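Local coordinates for protein peptidoglycan glycosyltransferase (Atopobium parvulum, PDB 4OVD) that belongs to the penicillin-binding proteins, cell-wall enzymes that pair a dimerisation domain with a transpeptidase domain, at residues S289-G294 / I416-V421; T491-Q496 / S508-S513. All blocks are in the same frame, centred on the assembly; numbering follows the deposited sequence.

Overall arrangement
Both contacts lie within the penicillin-binding transpeptidase domain, with centres about 10 Å apart. They follow one another along the chain: contact 1 (289-294 with 416-421) closes before contact 2 (491-496 with 508-513) opens. Contact 1 ties the loop between helices 285-288 and 298-307 to the start of helix 418-429. Contact 2 is the edge pair, strands 487-495 and 510-518, of the five-stranded antiparallel sheet. The two meet directly. E292 O probably accepts a hydrogen bond from Q495 N at 2.9 Å, Y291 CD1 lies 3.8 Å from V511 CG2, and F418 CZ lies 3.8 Å from S513 OG. Helical and sheet parts of the domain are thereby joined.

Contact 1: residues S289-G294 / I416-V421; sequences SIYEPG and IPFIQV
Y291 and I416 form a single antiparallel hydrogen-bonded pair, the polar core of this contact. Y291 N donates to I416 O at 3.0 Å, and I416 N returns a bond to Y291 O at 2.8 Å. No second bridge extends the pairing.

Packing is tightest on the side of the aromatic rings. Those of Y291 and F418 are turned only 27° from parallel but are slid so far apart that they barely overlap, with centroids 5.4 Å from each other. The closest approach is Y291 CD2 to F418 CE2, 3.4 Å. P293 closes the neighbouring flank, its CA lying near F418 CE1 and its ring CG standing 3.9 Å from I416 CD1. That last contact depends on a rotamer: the CB of I416 points away from the loop, but CG1 sits between backbone N and carbonyl carbon (chi1 60°) and carries CD1 back to the proline. Behind the rings, V511 touches both Y291 and F418, while Y528 meets the F418 ring.

The other end is looser, and its residues S289 and I290 are partly exposed. I290 offers the branch CG2 to P417 CD, whereas its longer branch leads away. P417 CA makes a CH...O contact of 3.1 Å with S289 O. The same carbonyl oxygen, S289 O, accepts a hydrogen bond from a water at 2.8 Å, and this water, lying in plane at the edge of the Y291 ring, accepts from F418 N at 2.9 Å, so a bridge replaces direct backbone pairing here.

The residues directly after G294 make up the Ser-x-x-Lys motif of the penicillin-binding fold, so the contact fastens the loop entering that motif to the start of helix 418-429.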
ATOM      1  N   SER A 289       8.900  -4.517   2.846  1.00 33.32           N
ATOM      2  CA  SER A 289      10.028  -3.577   3.031  1.00 34.58           C
ATOM      3  C   SER A 289       9.495  -2.333   3.743  1.00 36.38           C
ATOM      4  O   SER A 289       8.298  -1.991   3.642  1.00 37.20           O
ATOM      5  CB  SER A 289      10.626  -3.185   1.665  1.00 40.58           C
ATOM      6  OG  SER A 289      11.009  -4.345   1.000  1.00 43.10           O
ATOM      7  N   ILE A 290      10.367  -1.652   4.467  1.00 31.79           N
ATOM      8  CA  ILE A 290       9.988  -0.461   5.227  1.00 30.96           C
ATOM      9  C   ILE A 290      10.803   0.705   4.726  1.00 32.33           C
ATOM     10  O   ILE A 290      11.929   0.541   4.219  1.00 28.81           O
ATOM     11  CB  ILE A 290      10.166  -0.595   6.725  1.00 32.77           C
ATOM     12  CG1 ILE A 290      11.625  -0.748   7.118  1.00 33.54           C
ATOM     13  CG2 ILE A 290       9.345  -1.800   7.266  1.00 40.27           C
ATOM     14  CD1 ILE A 290      11.758  -0.847   8.661  1.00 34.06           C
ATOM     15  N   TYR A 291      10.160   1.862   4.811  1.00 29.44           N
ATOM     16  CA  TYR A 291      10.695   3.099   4.309  1.00 31.99           C
ATOM     17  C   TYR A 291      10.265   4.197   5.243  1.00 30.97           C
ATOM     18  O   TYR A 291       9.294   4.017   5.991  1.00 29.66           O
ATOM     19  CB  TYR A 291      10.018   3.415   2.950  1.00 32.64           C
ATOM     20  CG  TYR A 291      10.309   2.377   1.912  1.00 32.62           C
ATOM     21  CD1 TYR A 291      11.495   2.406   1.169  1.00 34.34           C
ATOM     22  CD2 TYR A 291       9.421   1.361   1.673  1.00 36.69           C
ATOM     23  CE1 TYR A 291      11.793   1.419   0.260  1.00 38.68           C
ATOM     24  CE2 TYR A 291       9.706   0.355   0.744  1.00 37.69           C
ATOM     25  CZ  TYR A 291      10.877   0.406   0.027  1.00 43.82           C
ATOM     26  OH  TYR A 291      11.146  -0.615  -0.859  1.00 47.08           O
ATOM     27  N   GLU A 292      10.959   5.330   5.186  1.00 29.51           N
ATOM     28  CA  GLU A 292      10.514   6.545   5.906  1.00 31.81           C
ATOM     29  C   GLU A 292       9.481   7.078   4.916  1.00 32.89           C
ATOM     30  O   GLU A 292       9.816   7.347   3.778  1.00 31.89           O
ATOM     31  CB  GLU A 292      11.665   7.499   6.122  1.00 36.73           C
ATOM     32  CG  GLU A 292      11.280   8.621   6.981  1.00 42.10           C
ATOM     33  CD  GLU A 292      12.438   9.507   7.304  1.00 44.43           C
ATOM     34  OE1 GLU A 292      12.866  10.280   6.424  1.00 39.98           O
ATOM     35  OE2 GLU A 292      12.806   9.507   8.478  1.00 45.06           O
ATOM     36  N   PRO A 293       8.200   7.138   5.335  1.00 30.50           N
ATOM     37  CA  PRO A 293       7.125   7.454   4.428  1.00 30.14           C
ATOM     38  C   PRO A 293       7.172   8.839   3.890  1.00 35.86           C
ATOM     39  O   PRO A 293       6.813   9.027   2.734  1.00 32.13           O
ATOM     40  CB  PRO A 293       5.860   7.189   5.263  1.00 27.76           C
ATOM     41  CG  PRO A 293       6.290   7.331   6.662  1.00 28.39           C
ATOM     42  CD  PRO A 293       7.696   6.822   6.688  1.00 31.40           C
ATOM     43  N   GLY A 294       7.636   9.814   4.659  1.00 31.96           N
ATOM     44  CA  GLY A 294       7.655  11.121   4.058  1.00 34.28           C
ATOM     45  C   GLY A 294       6.265  11.750   3.913  1.00 33.12           C
ATOM     46  O   GLY A 294       5.290  11.356   4.579  1.00 31.70           O
ATOM     47  N   ILE A 416       7.998   2.408   7.941  1.00 27.46           N
ATOM     48  CA  ILE A 416       6.905   1.482   7.812  1.00 27.74           C
ATOM     49  C   ILE A 416       6.744   1.028   6.385  1.00 29.62           C
ATOM     50  O   ILE A 416       7.209   1.684   5.474  1.00 27.99           O
ATOM     51  CB  ILE A 416       5.591   2.163   8.258  1.00 28.34           C
ATOM     52  CG1 ILE A 416       5.316   3.385   7.394  1.00 31.27           C
ATOM     53  CG2 ILE A 416       5.652   2.437   9.752  1.00 31.71           C
ATOM     54  CD1 ILE A 416       4.139   4.286   7.802  1.00 35.49           C
ATOM     55  N   PRO A 417       6.072  -0.093   6.188  1.00 31.14           N
ATOM     56  CA  PRO A 417       5.800  -0.525   4.848  1.00 29.00           C
ATOM     57  C   PRO A 417       4.694   0.348   4.343  1.00 29.22           C
ATOM     58  O   PRO A 417       3.815   0.735   5.141  1.00 30.89           O
ATOM     59  CB  PRO A 417       5.279  -1.967   5.039  1.00 33.70           C
ATOM     60  CG  PRO A 417       4.756  -2.001   6.411  1.00 34.73           C
ATOM     61  CD  PRO A 417       5.587  -1.054   7.199  1.00 34.86           C
ATOM     62  N   PHE A 418       4.663   0.587   3.039  1.00 28.87           N
ATOM     63  CA  PHE A 418       3.655   1.439   2.457  1.00 31.20           C
ATOM     64  C   PHE A 418       2.232   0.874   2.586  1.00 29.63           C
ATOM     65  O   PHE A 418       1.270   1.631   2.590  1.00 31.50           O
ATOM     66  CB  PHE A 418       3.979   1.858   1.047  1.00 35.22           C
ATOM     67  CG  PHE A 418       4.984   2.995   0.974  1.00 34.21           C
ATOM     68  CD1 PHE A 418       4.627   4.279   1.318  1.00 35.95           C
ATOM     69  CD2 PHE A 418       6.267   2.757   0.552  1.00 30.40           C
ATOM     70  CE1 PHE A 418       5.550   5.320   1.290  1.00 43.34           C
ATOM     71  CE2 PHE A 418       7.206   3.769   0.586  1.00 35.55           C
ATOM     72  CZ  PHE A 418       6.860   5.044   0.928  1.00 32.50           C
ATOM     73  N   ILE A 419       2.110  -0.442   2.767  1.00 32.68           N
ATOM     74  CA  ILE A 419       0.802  -1.047   2.949  1.00 31.67           C
ATOM     75  C   ILE A 419       0.080  -0.453   4.191  1.00 31.43           C
ATOM     76  O   ILE A 419      -1.171  -0.345   4.224  1.00 33.40           O
ATOM     77  CB  ILE A 419       0.873  -2.591   3.001  1.00 31.14           C
ATOM     78  CG1 ILE A 419      -0.536  -3.208   2.794  1.00 37.32           C
ATOM     79  CG2 ILE A 419       1.513  -3.042   4.288  1.00 33.33           C
ATOM     80  CD1 ILE A 419      -1.170  -2.949   1.408  1.00 38.42           C
ATOM     81  N   GLN A 420       0.849   0.058   5.142  1.00 32.15           N
ATOM     82  CA  GLN A 420       0.258   0.702   6.297  1.00 29.29           C
ATOM     83  C   GLN A 420      -0.313   2.072   5.929  1.00 32.37           C
ATOM     84  O   GLN A 420      -1.351   2.519   6.455  1.00 30.73           O
ATOM     85  CB  GLN A 420       1.302   0.867   7.395  1.00 30.63           C
ATOM     86  CG  GLN A 420       1.560  -0.420   8.151  1.00 34.08           C
ATOM     87  CD  GLN A 420       2.478  -0.240   9.327  1.00 32.47           C
ATOM     88  OE1 GLN A 420       2.675   0.898   9.858  1.00 33.72           O
ATOM     89  NE2 GLN A 420       3.029  -1.357   9.787  1.00 37.87           N
ATOM     90  N   VAL A 421       0.364   2.735   5.006  1.00 31.94           N
ATOM     91  CA  VAL A 421      -0.085   4.039   4.544  1.00 30.20           C
ATOM     92  C   VAL A 421      -1.341   3.845   3.747  1.00 31.98           C
ATOM     93  O   VAL A 421      -2.326   4.577   3.921  1.00 32.40           O
ATOM     94  CB  VAL A 421       0.970   4.745   3.695  1.00 39.44           C
ATOM     95  CG1 VAL A 421       0.432   6.069   3.203  1.00 39.46           C
ATOM     96  CG2 VAL A 421       2.246   4.945   4.526  1.00 34.84           C
TER
HETATM   97  O   HOH W   1       6.776  -0.717   1.619  1.00 34.92           O

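Contact 2: residues T491-Q496 / S508-S513; sequences TGTGQQ and SGFVAS
G494 and V511 form a hydrogen-bonded pair, each N-H donating to the other's carbonyl. G494 N reaches V511 O at 2.8 Å, while V511 N meets G494 O at 2.9 Å. G492 and S513 repeat this pair of hydrogen bonds two residues along, with S513 N to G492 O at 2.9 Å. Between and beyond them, T493 with A512 and Q495 with F510 are non-hydrogen-bonded pairs. Past the last of these, Q496 N donates to G509 O at 2.9 Å, nearly straight at 168°. S508 OG lies 2.5 Å from Q496 O, so short for a hydrogen bond that its exact geometry is doubtful.

On the face carrying T493, Q495 and F510, these side chains lie side by side and point the same way. With T493 CG2 anti to the backbone N, that methyl rests 3.9 Å from F510 CD1, while OG1 stays beside the N. V511 is on the other face, together with S513, and its CG2 reaches Q495 C at 4.0 Å.

The strand directions differ by 151°, and the two are successive strands of an antiparallel hairpin with a long connection. Strand 487-495 is outermost in the five-stranded sheet, and T491 and G492 supply the Thr-Gly of the Lys-Thr-Gly box characteristic of penicillin-binding transpeptidase domains.

A second shell surrounds these residues: S513 OG is hydrogen-bonded to Y528 OH, and F418 touches the S513 and V511 side chains. Along the outer edge T493 N bonds S295 OG, while A512 has backbone bonding with L531 on the inner strand 525-532. T491 OG1 is hydrogen-bonded to T476 OG1, and the T491 side chain lies about 3 Å from a bound calcium ion.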
ATOM      1  N   THR A 491       1.059  13.373  -3.065  1.00 29.06           N
ATOM      2  CA  THR A 491       2.394  13.014  -3.437  1.00 31.52           C
ATOM      3  C   THR A 491       3.235  12.850  -2.180  1.00 34.17           C
ATOM      4  O   THR A 491       2.921  13.336  -1.122  1.00 31.52           O
ATOM      5  CB  THR A 491       3.033  14.101  -4.264  1.00 32.61           C
ATOM      6  OG1 THR A 491       2.841  15.370  -3.621  1.00 33.18           O
ATOM      7  CG2 THR A 491       2.411  14.156  -5.666  1.00 35.98           C
ATOM      8  N   GLY A 492       4.308  12.107  -2.308  1.00 37.65           N
ATOM      9  CA  GLY A 492       5.211  11.938  -1.242  1.00 37.36           C
ATOM     10  C   GLY A 492       6.623  11.770  -1.732  1.00 32.55           C
ATOM     11  O   GLY A 492       6.856  11.242  -2.791  1.00 34.30           O
ATOM     12  N   THR A 493       7.541  12.266  -0.920  1.00 32.62           N
ATOM     13  CA  THR A 493       8.918  12.079  -1.056  1.00 37.54           C
ATOM     14  C   THR A 493       9.298  11.399   0.259  1.00 37.25           C
ATOM     15  O   THR A 493       9.148  12.014   1.303  1.00 40.11           O
ATOM     16  CB  THR A 493       9.687  13.404  -1.121  1.00 43.09           C
ATOM     17  OG1 THR A 493       9.261  14.113  -2.268  1.00 47.40           O
ATOM     18  CG2 THR A 493      11.179  13.102  -1.219  1.00 46.37           C
ATOM     19  N   GLY A 494       9.725  10.141   0.187  1.00 35.35           N
ATOM     20  CA  GLY A 494      10.145   9.367   1.317  1.00 36.32           C
ATOM     21  C   GLY A 494      11.619   8.934   1.202  1.00 35.41           C
ATOM     22  O   GLY A 494      12.351   9.434   0.369  1.00 33.95           O
ATOM     23  N   GLN A 495      12.094   8.088   2.105  1.00 34.84           N
ATOM     24  CA  GLN A 495      13.474   7.689   2.017  1.00 34.24           C
ATOM     25  C   GLN A 495      13.717   6.231   2.293  1.00 34.33           C
ATOM     26  O   GLN A 495      12.999   5.563   3.048  1.00 31.24           O
ATOM     27  CB  GLN A 495      14.281   8.412   3.068  1.00 36.09           C
ATOM     28  CG  GLN A 495      14.311   9.912   3.059  1.00 40.50           C
ATOM     29  CD  GLN A 495      15.353  10.481   2.153  1.00 47.56           C
ATOM     30  OE1 GLN A 495      16.362   9.835   1.793  1.00 48.18           O
ATOM     31  NE2 GLN A 495      15.122  11.699   1.765  1.00 56.17           N
ATOM     32  N   GLN A 496      14.776   5.739   1.693  1.00 32.72           N
ATOM     33  CA  GLN A 496      15.242   4.414   1.972  1.00 36.37           C
ATOM     34  C   GLN A 496      15.882   4.402   3.380  1.00 34.63           C
ATOM     35  O   GLN A 496      16.416   5.388   3.883  1.00 34.60           O
ATOM     36  CB  GLN A 496      16.268   3.977   0.942  1.00 40.92           C
ATOM     37  CG  GLN A 496      15.547   3.785  -0.369  1.00 54.55           C
ATOM     38  CD  GLN A 496      16.249   2.829  -1.258  1.00 71.25           C
ATOM     39  OE1 GLN A 496      17.469   2.947  -1.497  1.00 63.36           O
ATOM     40  NE2 GLN A 496      15.492   1.839  -1.738  1.00 75.08           N
ATOM     41  N   SER A 508      20.995   8.068   1.428  1.00 52.61           N
ATOM     42  CA  SER A 508      19.762   7.305   1.311  1.00 51.67           C
ATOM     43  C   SER A 508      19.047   7.788   0.043  1.00 49.51           C
ATOM     44  O   SER A 508      18.861   8.996  -0.123  1.00 50.93           O
ATOM     45  CB  SER A 508      18.843   7.595   2.500  1.00 46.74           C
ATOM     46  OG  SER A 508      17.601   6.966   2.308  1.00 52.67           O
ATOM     47  N   GLY A 509      18.606   6.857  -0.792  1.00 45.31           N
ATOM     48  CA  GLY A 509      17.836   7.209  -1.976  1.00 49.40           C
ATOM     49  C   GLY A 509      16.438   7.698  -1.579  1.00 56.66           C
ATOM     50  O   GLY A 509      15.905   7.283  -0.467  1.00 36.26           O
ATOM     51  N   PHE A 510      15.887   8.615  -2.417  1.00 45.69           N
ATOM     52  CA  PHE A 510      14.485   9.085  -2.228  1.00 39.74           C
ATOM     53  C   PHE A 510      13.465   8.163  -2.839  1.00 37.58           C
ATOM     54  O   PHE A 510      13.643   7.572  -3.921  1.00 44.22           O
ATOM     55  CB  PHE A 510      14.243  10.471  -2.821  1.00 47.46           C
ATOM     56  CG  PHE A 510      15.205  11.502  -2.348  1.00 64.45           C
ATOM     57  CD1 PHE A 510      14.960  12.230  -1.194  1.00 66.14           C
ATOM     58  CD2 PHE A 510      16.382  11.745  -3.061  1.00 79.21           C
ATOM     59  CE1 PHE A 510      15.874  13.191  -0.762  1.00 72.86           C
ATOM     60  CE2 PHE A 510      17.305  12.694  -2.626  1.00 79.44           C
ATOM     61  CZ  PHE A 510      17.041  13.417  -1.472  1.00 78.65           C
ATOM     62  N   VAL A 511      12.287   8.166  -2.237  1.00 35.38           N
ATOM     63  CA  VAL A 511      11.211   7.332  -2.708  1.00 32.96           C
ATOM     64  C   VAL A 511      10.149   8.305  -3.158  1.00 34.18           C
ATOM     65  O   VAL A 511       9.784   9.238  -2.418  1.00 35.21           O
ATOM     66  CB  VAL A 511      10.684   6.475  -1.550  1.00 36.10           C
ATOM     67  CG1 VAL A 511       9.439   5.694  -1.980  1.00 37.44           C
ATOM     68  CG2 VAL A 511      11.765   5.525  -1.071  1.00 39.42           C
ATOM     69  N   ALA A 512       9.706   8.161  -4.384  1.00 34.54           N
ATOM     70  CA  ALA A 512       8.670   9.053  -4.903  1.00 34.08           C
ATOM     71  C   ALA A 512       7.407   8.250  -4.927  1.00 33.14           C
ATOM     72  O   ALA A 512       7.331   7.272  -5.667  1.00 34.95           O
ATOM     73  CB  ALA A 512       9.006   9.518  -6.316  1.00 35.23           C
ATOM     74  N   SER A 513       6.376   8.773  -4.278  1.00 32.73           N
ATOM     75  CA  SER A 513       5.096   8.074  -4.125  1.00 31.69           C
ATOM     76  C   SER A 513       3.919   8.923  -4.451  1.00 32.43           C
ATOM     77  O   SER A 513       3.993  10.139  -4.372  1.00 32.57           O
ATOM     78  CB  SER A 513       4.901   7.778  -2.651  1.00 32.04           C
ATOM     79  OG  SER A 513       5.915   6.881  -2.256  1.00 39.62           O
TER